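PDB 2H6C: ChloroPhenol Reduction gene K from Desulfitobacterium dehalogenans, which probably controls transcription of halorespiration genes, acting as a CRP-like DNA-binding regulator that responds to chlorinated phenols. Local coordinates for residues 85-89 and 107-112; 154-158 and 222-226. One frame throughout, in Å; residues are numbered along the deposited sequence.

Contact 1 of 2, residues 85-89 and 107-112; sequences GRLYP and FSEECL
The Tyr88 ring and the Glu109 carboxylate meet where the loop 85-89 faces the start of the helix that begins at Glu109. Their planes lie within 10° of each other, while the two side chains cross at about a right angle. The carboxylate comes to the hydroxyl end of the ring obliquely, with Glu109 OE1 3.2 Å from Tyr88 OH and 3.8 Å from Tyr88 CZ. Tyr88 gets there with CG beside its own backbone N (chi1 -53°), and Glu109 reaches out on an extended chain. The other carboxylate oxygen, OE2, forms a salt bridge with Arg113, one helical turn on, which steadies the acid. At the other flat group, the Phe107 ring, Cys111 SG lies at the edge, in the ring plane.

Beside the polar pair sits Leu87, a branched apolar residue suited to a buried place. Its CG is anti to the backbone N (chi1 -159°), and the two methyls divide the work. CD1 rests on the backbone where strand gives way to helix, 3.8 Å from Glu109 N, while CD2 meets Leu112 CD1 tip to tip at 3.9 Å. Met53 touches both leucines from strand 53-58, and Phe124 of the second subunit packs on Leu87, Tyr88, Glu109 and Leu112.

The contact thus joins a loop of the cupin-like domain, probably the effector-sensing part, to the helix following strand 102-107, at the interface with the second subunit. Its chemistry implies a leucine-based apolar seam bordered by a tyrosine and an acid, whose charge is probably balanced mainly by Arg113.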
ATOM      1  N   GLY A  85      -9.640 -10.271  11.709  1.00 79.13           N
ATOM      2  CA  GLY A  85     -10.980  -9.681  11.784  1.00 79.14           C
ATOM      3  C   GLY A  85     -11.100  -8.260  12.284  1.00 79.00           C
ATOM      4  O   GLY A  85     -10.553  -7.910  13.309  1.00 78.81           O
ATOM      5  N   ARG A  86     -11.831  -7.444  11.545  1.00 79.35           N
ATOM      6  CA  ARG A  86     -12.361  -6.204  12.088  1.00 79.89           C
ATOM      7  C   ARG A  86     -13.141  -6.511  13.395  1.00 80.32           C
ATOM      8  O   ARG A  86     -14.086  -7.305  13.397  1.00 81.11           O
ATOM      9  CB  ARG A  86     -13.248  -5.500  11.035  1.00 79.55           C
ATOM     10  N   LEU A  87     -12.705  -5.937  14.516  1.00 80.66           N
ATOM     11  CA  LEU A  87     -13.596  -5.753  15.695  1.00 80.76           C
ATOM     12  C   LEU A  87     -14.420  -4.449  15.545  1.00 80.12           C
ATOM     13  O   LEU A  87     -15.452  -4.348  16.157  1.00 78.67           O
ATOM     14  CB  LEU A  87     -12.841  -5.797  17.068  1.00 80.84           C
ATOM     15  CG  LEU A  87     -13.653  -6.106  18.370  1.00 80.93           C
ATOM     16  CD1 LEU A  87     -14.370  -7.501  18.362  1.00 81.07           C
ATOM     17  CD2 LEU A  87     -12.794  -5.996  19.642  1.00 80.76           C
ATOM     18  N   TYR A  88     -13.921  -3.493  14.730  1.00 80.98           N
ATOM     19  CA  TYR A  88     -14.567  -2.195  14.323  1.00 81.10           C
ATOM     20  C   TYR A  88     -14.314  -2.000  12.824  1.00 80.96           C
ATOM     21  O   TYR A  88     -13.252  -2.369  12.353  1.00 81.26           O
ATOM     22  CB  TYR A  88     -13.933  -0.987  15.065  1.00 81.78           C
ATOM     23  CG  TYR A  88     -13.898  -1.117  16.588  1.00 82.73           C
ATOM     24  CD1 TYR A  88     -13.180  -2.163  17.198  1.00 83.00           C
ATOM     25  CD2 TYR A  88     -14.587  -0.215  17.421  1.00 82.87           C
ATOM     26  CE1 TYR A  88     -13.146  -2.328  18.575  1.00 83.02           C
ATOM     27  CE2 TYR A  88     -14.554  -0.371  18.819  1.00 84.08           C
ATOM     28  CZ  TYR A  88     -13.825  -1.450  19.381  1.00 83.63           C
ATOM     29  OH  TYR A  88     -13.751  -1.690  20.733  1.00 83.48           O
ATOM     30  N   PRO A  89     -15.234  -1.367  12.079  1.00 81.14           N
ATOM     31  CA  PRO A  89     -14.999  -1.174  10.630  1.00 81.12           C
ATOM     32  C   PRO A  89     -13.644  -0.558  10.317  1.00 80.79           C
ATOM     33  O   PRO A  89     -13.309   0.515  10.818  1.00 80.74           O
ATOM     34  CB  PRO A  89     -16.113  -0.200  10.168  1.00 81.11           C
ATOM     35  CG  PRO A  89     -17.041  -0.044  11.300  1.00 81.09           C
ATOM     36  CD  PRO A  89     -16.503  -0.774  12.526  1.00 81.58           C
ATOM     37  N   PHE A 107     -14.632 -14.440  18.672  1.00 73.41           N
ATOM     38  CA  PHE A 107     -14.500 -13.753  19.950  1.00 73.24           C
ATOM     39  C   PHE A 107     -15.130 -12.380  19.891  1.00 73.01           C
ATOM     40  O   PHE A 107     -14.697 -11.536  19.150  1.00 72.54           O
ATOM     41  CB  PHE A 107     -13.018 -13.601  20.327  1.00 72.87           C
ATOM     42  CG  PHE A 107     -12.394 -14.851  20.875  1.00 71.89           C
ATOM     43  CD1 PHE A 107     -11.338 -15.450  20.233  1.00 71.40           C
ATOM     44  CD2 PHE A 107     -12.858 -15.427  22.040  1.00 71.41           C
ATOM     45  CE1 PHE A 107     -10.763 -16.608  20.737  1.00 71.44           C
ATOM     46  CE2 PHE A 107     -12.263 -16.599  22.557  1.00 71.58           C
ATOM     47  CZ  PHE A 107     -11.231 -17.180  21.901  1.00 71.03           C
ATOM     48  N   SER A 108     -16.165 -12.161  20.678  1.00 73.60           N
ATOM     49  CA  SER A 108     -16.785 -10.850  20.739  1.00 74.01           C
ATOM     50  C   SER A 108     -15.961  -9.921  21.601  1.00 75.01           C
ATOM     51  O   SER A 108     -15.129 -10.378  22.416  1.00 75.69           O
ATOM     52  CB  SER A 108     -18.114 -10.972  21.409  1.00 73.73           C
ATOM     53  OG  SER A 108     -17.913 -11.591  22.652  1.00 72.38           O
ATOM     54  N   GLU A 109     -16.222  -8.623  21.472  1.00 74.85           N
ATOM     55  CA  GLU A 109     -15.701  -7.702  22.449  1.00 75.29           C
ATOM     56  C   GLU A 109     -16.089  -8.233  23.824  1.00 75.18           C
ATOM     57  O   GLU A 109     -15.228  -8.548  24.633  1.00 75.23           O
ATOM     58  CB  GLU A 109     -16.226  -6.286  22.218  1.00 75.14           C
ATOM     59  CG  GLU A 109     -15.454  -5.209  22.940  1.00 75.46           C
ATOM     60  CD  GLU A 109     -16.085  -3.845  22.728  1.00 76.95           C
ATOM     61  OE1 GLU A 109     -16.245  -3.459  21.544  1.00 80.42           O
ATOM     62  OE2 GLU A 109     -16.433  -3.164  23.732  1.00 77.85           O
ATOM     63  N   GLU A 110     -17.391  -8.411  24.058  1.00 75.87           N
ATOM     64  CA  GLU A 110     -17.910  -8.719  25.409  1.00 75.97           C
ATOM     65  C   GLU A 110     -17.165  -9.923  25.918  1.00 76.51           C
ATOM     66  O   GLU A 110     -16.687  -9.940  27.061  1.00 76.47           O
ATOM     67  CB  GLU A 110     -19.419  -8.975  25.412  1.00 75.45           C
ATOM     68  N   CYS A 111     -17.014 -10.911  25.037  1.00 77.56           N
ATOM     69  CA  CYS A 111     -16.273 -12.106  25.386  1.00 77.50           C
ATOM     70  C   CYS A 111     -14.843 -11.721  25.757  1.00 77.30           C
ATOM     71  O   CYS A 111     -14.293 -12.214  26.763  1.00 76.47           O
ATOM     72  CB  CYS A 111     -16.260 -13.105  24.242  1.00 77.54           C
ATOM     73  SG  CYS A 111     -15.482 -14.657  24.716  1.00 80.26           S
ATOM     74  N   LEU A 112     -14.254 -10.823  24.958  1.00 76.74           N
ATOM     75  CA  LEU A 112     -12.845 -10.563  25.107  1.00 76.52           C
ATOM     76  C   LEU A 112     -12.580 -10.023  26.503  1.00 76.55           C
ATOM     77  O   LEU A 112     -11.655 -10.486  27.188  1.00 77.33           O
ATOM     78  CB  LEU A 112     -12.311  -9.661  24.005  1.00 76.62           C
ATOM     79  CG  LEU A 112     -12.035 -10.315  22.645  1.00 76.43           C
ATOM     80  CD1 LEU A 112     -11.778  -9.186  21.614  1.00 76.90           C
ATOM     81  CD2 LEU A 112     -10.889 -11.347  22.684  1.00 74.59           C
TER

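Contact 2 of 2, residues 154-158 and 222-226; sequences LRLFY and LKHLS
Leu222 and Leu154 bring the end of the modelled chain against helix 148-164 in the tightly packed part of this contact. Leu222 CD1 lies 4.1 Å from Leu154 CD2, its CD2 meets Phe157 CB, and its CG rests on Tyr158 CB, so one leucine rests against three residues of one helix face, spaced three and four apart. Leu154 also sends CD1 across to Leu225 CB at 3.9 Å. Leu201, Leu207 and Phe214 continue this apolar core, Phe214 edge-to-face with Phe157.

Toward solvent the chemistry changes. The extended Lys223 chain crosses the Tyr158 ring obliquely, its CG 4.3 Å from the ring centroid in an off-centre CH-pi contact, and NZ donates a 2.6 Å hydrogen bond to Tyr158 OH. Tyrosine suits this border because its ring takes the lysine methylenes while its hydroxyl takes the ammonium; a leucine in its place would probably leave Lys223 NZ without this acceptor and its chain freer to swing. Nearby, Ser226 CB sits over one face of the Arg155 guanidinium, 3.4 Å from NH2. The bends at chi2 and chi3 bring Arg155 here, and its NH1 forms a salt bridge with Glu185 of the second subunit.

A type I beta turn spans Leu222 to Leu225, within the helix-turn-helix domain. Leucine packing therefore fastens the base of this modelled end to the helix, while the lysine works at the solvent side and the arginine turns to the second subunit.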
ATOM      1  N   LEU A 154       8.111   9.786 -15.769  1.00 77.76           N
ATOM      2  CA  LEU A 154       8.469  11.007 -16.462  1.00 77.76           C
ATOM      3  C   LEU A 154       8.783  10.672 -17.916  1.00 77.70           C
ATOM      4  O   LEU A 154       8.259  11.286 -18.864  1.00 77.49           O
ATOM      5  CB  LEU A 154       9.675  11.628 -15.792  1.00 77.65           C
ATOM      6  CG  LEU A 154       9.465  11.902 -14.315  1.00 77.21           C
ATOM      7  CD1 LEU A 154      10.796  11.902 -13.652  1.00 77.21           C
ATOM      8  CD2 LEU A 154       8.741  13.223 -14.141  1.00 77.72           C
ATOM      9  N   ARG A 155       9.633   9.668 -18.067  1.00 77.45           N
ATOM     10  CA  ARG A 155      10.046   9.200 -19.365  1.00 77.64           C
ATOM     11  C   ARG A 155       8.850   9.108 -20.264  1.00 76.98           C
ATOM     12  O   ARG A 155       8.830   9.699 -21.328  1.00 76.47           O
ATOM     13  CB  ARG A 155      10.661   7.838 -19.208  1.00 78.16           C
ATOM     14  CG  ARG A 155      11.466   7.426 -20.346  1.00 80.99           C
ATOM     15  CD  ARG A 155      12.919   7.614 -20.015  1.00 85.95           C
ATOM     16  NE  ARG A 155      13.378   8.965 -20.350  1.00 89.50           N
ATOM     17  CZ  ARG A 155      14.657   9.303 -20.495  1.00 90.06           C
ATOM     18  NH1 ARG A 155      15.605   8.375 -20.325  1.00 91.92           N
ATOM     19  NH2 ARG A 155      14.991  10.559 -20.806  1.00 87.96           N
ATOM     20  N   LEU A 156       7.835   8.387 -19.792  1.00 76.90           N
ATOM     21  CA  LEU A 156       6.544   8.318 -20.475  1.00 77.03           C
ATOM     22  C   LEU A 156       6.023   9.678 -20.934  1.00 77.02           C
ATOM     23  O   LEU A 156       5.670   9.837 -22.095  1.00 77.35           O
ATOM     24  CB  LEU A 156       5.485   7.699 -19.569  1.00 77.23           C
ATOM     25  CG  LEU A 156       4.061   7.685 -20.150  1.00 76.91           C
ATOM     26  CD1 LEU A 156       4.013   6.775 -21.374  1.00 77.81           C
ATOM     27  CD2 LEU A 156       3.030   7.213 -19.125  1.00 76.38           C
ATOM     28  N   PHE A 157       5.955  10.650 -20.030  1.00 76.75           N
ATOM     29  CA  PHE A 157       5.442  11.967 -20.402  1.00 76.80           C
ATOM     30  C   PHE A 157       6.329  12.701 -21.393  1.00 76.97           C
ATOM     31  O   PHE A 157       5.842  13.403 -22.259  1.00 76.79           O
ATOM     32  CB  PHE A 157       5.280  12.860 -19.186  1.00 76.53           C
ATOM     33  CG  PHE A 157       4.072  12.549 -18.373  1.00 77.13           C
ATOM     34  CD1 PHE A 157       4.184  11.887 -17.154  1.00 77.08           C
ATOM     35  CD2 PHE A 157       2.806  12.915 -18.824  1.00 76.37           C
ATOM     36  CE1 PHE A 157       3.050  11.612 -16.409  1.00 76.00           C
ATOM     37  CE2 PHE A 157       1.689  12.636 -18.088  1.00 74.54           C
ATOM     38  CZ  PHE A 157       1.806  11.992 -16.886  1.00 74.91           C
ATOM     39  N   TYR A 158       7.640  12.588 -21.246  1.00 77.35           N
ATOM     40  CA  TYR A 158       8.515  13.365 -22.113  1.00 77.19           C
ATOM     41  C   TYR A 158       8.216  12.768 -23.463  1.00 77.32           C
ATOM     42  O   TYR A 158       7.697  13.440 -24.342  1.00 77.24           O
ATOM     43  CB  TYR A 158       9.994  13.235 -21.697  1.00 77.22           C
ATOM     44  CG  TYR A 158      10.959  13.632 -22.769  1.00 77.13           C
ATOM     45  CD1 TYR A 158      11.214  14.957 -23.040  1.00 77.06           C
ATOM     46  CD2 TYR A 158      11.608  12.674 -23.529  1.00 77.65           C
ATOM     47  CE1 TYR A 158      12.089  15.312 -24.047  1.00 77.36           C
ATOM     48  CE2 TYR A 158      12.490  13.030 -24.529  1.00 76.65           C
ATOM     49  CZ  TYR A 158      12.716  14.337 -24.779  1.00 76.37           C
ATOM     50  OH  TYR A 158      13.569  14.668 -25.778  1.00 77.42           O
ATOM     51  N   LEU A 222      11.191  18.710 -17.651  1.00 81.33           N
ATOM     52  CA  LEU A 222      10.660  17.351 -17.756  1.00 81.79           C
ATOM     53  C   LEU A 222      11.778  16.404 -18.193  1.00 82.86           C
ATOM     54  O   LEU A 222      12.178  15.510 -17.440  1.00 82.54           O
ATOM     55  CB  LEU A 222       9.503  17.325 -18.759  1.00 81.61           C
ATOM     56  CG  LEU A 222       8.689  16.050 -18.947  1.00 81.10           C
ATOM     57  CD1 LEU A 222       8.775  15.104 -17.767  1.00 82.63           C
ATOM     58  CD2 LEU A 222       7.257  16.418 -19.157  1.00 80.69           C
ATOM     59  N   LYS A 223      12.312  16.663 -19.389  1.00 84.41           N
ATOM     60  CA  LYS A 223      13.424  15.902 -19.960  1.00 85.82           C
ATOM     61  C   LYS A 223      14.583  15.831 -19.005  1.00 86.41           C
ATOM     62  O   LYS A 223      15.285  14.818 -18.938  1.00 86.52           O
ATOM     63  CB  LYS A 223      13.908  16.560 -21.255  1.00 86.30           C
ATOM     64  CG  LYS A 223      15.142  15.904 -21.872  1.00 87.69           C
ATOM     65  CD  LYS A 223      15.270  16.230 -23.350  1.00 90.26           C
ATOM     66  CE  LYS A 223      15.957  15.079 -24.098  1.00 91.86           C
ATOM     67  NZ  LYS A 223      16.041  15.355 -25.577  1.00 93.42           N
ATOM     68  N   HIS A 224      14.784  16.928 -18.283  1.00 87.32           N
ATOM     69  CA  HIS A 224      15.910  17.050 -17.368  1.00 88.33           C
ATOM     70  C   HIS A 224      15.860  15.990 -16.250  1.00 87.78           C
ATOM     71  O   HIS A 224      16.922  15.543 -15.805  1.00 88.18           O
ATOM     72  CB  HIS A 224      16.030  18.485 -16.783  1.00 89.02           C
ATOM     73  CG  HIS A 224      17.447  18.924 -16.548  1.00 91.74           C
ATOM     74  ND1 HIS A 224      18.439  18.050 -16.135  1.00 93.26           N
ATOM     75  CD2 HIS A 224      18.044  20.136 -16.680  1.00 93.71           C
ATOM     76  CE1 HIS A 224      19.583  18.705 -16.030  1.00 93.65           C
ATOM     77  NE2 HIS A 224      19.372  19.972 -16.348  1.00 94.43           N
ATOM     78  N   LEU A 225      14.656  15.582 -15.823  1.00 86.74           N
ATOM     79  CA  LEU A 225      14.513  14.620 -14.730  1.00 85.90           C
ATOM     80  C   LEU A 225      14.338  13.273 -15.391  1.00 84.99           C
ATOM     81  O   LEU A 225      13.266  12.723 -15.365  1.00 85.45           O
ATOM     82  CB  LEU A 225      13.295  14.921 -13.848  1.00 86.00           C
ATOM     83  CG  LEU A 225      12.543  16.257 -13.960  1.00 87.06           C
ATOM     84  CD1 LEU A 225      11.391  16.350 -12.952  1.00 86.97           C
ATOM     85  CD2 LEU A 225      13.442  17.418 -13.746  1.00 87.36           C
ATOM     86  N   SER A 226      15.387  12.778 -16.039  1.00 83.76           N
ATOM     87  CA  SER A 226      15.373  11.476 -16.734  1.00 82.00           C
ATOM     88  C   SER A 226      16.658  11.298 -17.582  1.00 81.74           C
ATOM     89  O   SER A 226      17.783  11.275 -17.053  1.00 80.68           O
ATOM     90  CB  SER A 226      14.093  11.282 -17.587  1.00 81.43           C
ATOM     91  OG  SER A 226      13.316  12.455 -17.729  1.00 77.65           O
TER

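How the contacts relate
Both contacts are partly buried, yet contact 2 buries 463 Å² against 180 Å² for contact 1 and includes more exposed residues, at the end of the modelled chain. They share no helix or strand: contact 1 lies in the cyclic nucleotide-binding domain, contact 2 in the Crp-like helix-turn-helix domain, and their centres stand 50 Å apart on opposite sides of the chain's centre. Each sets leucines inside and a tyrosine toward the border, but the tyrosine's charged neighbour is an acid in contact 1 and a lysine in contact 2. The second subunit reaches both, through Phe124 of that subunit in the first and mainly through its Glu185, paired with Arg155, in the second.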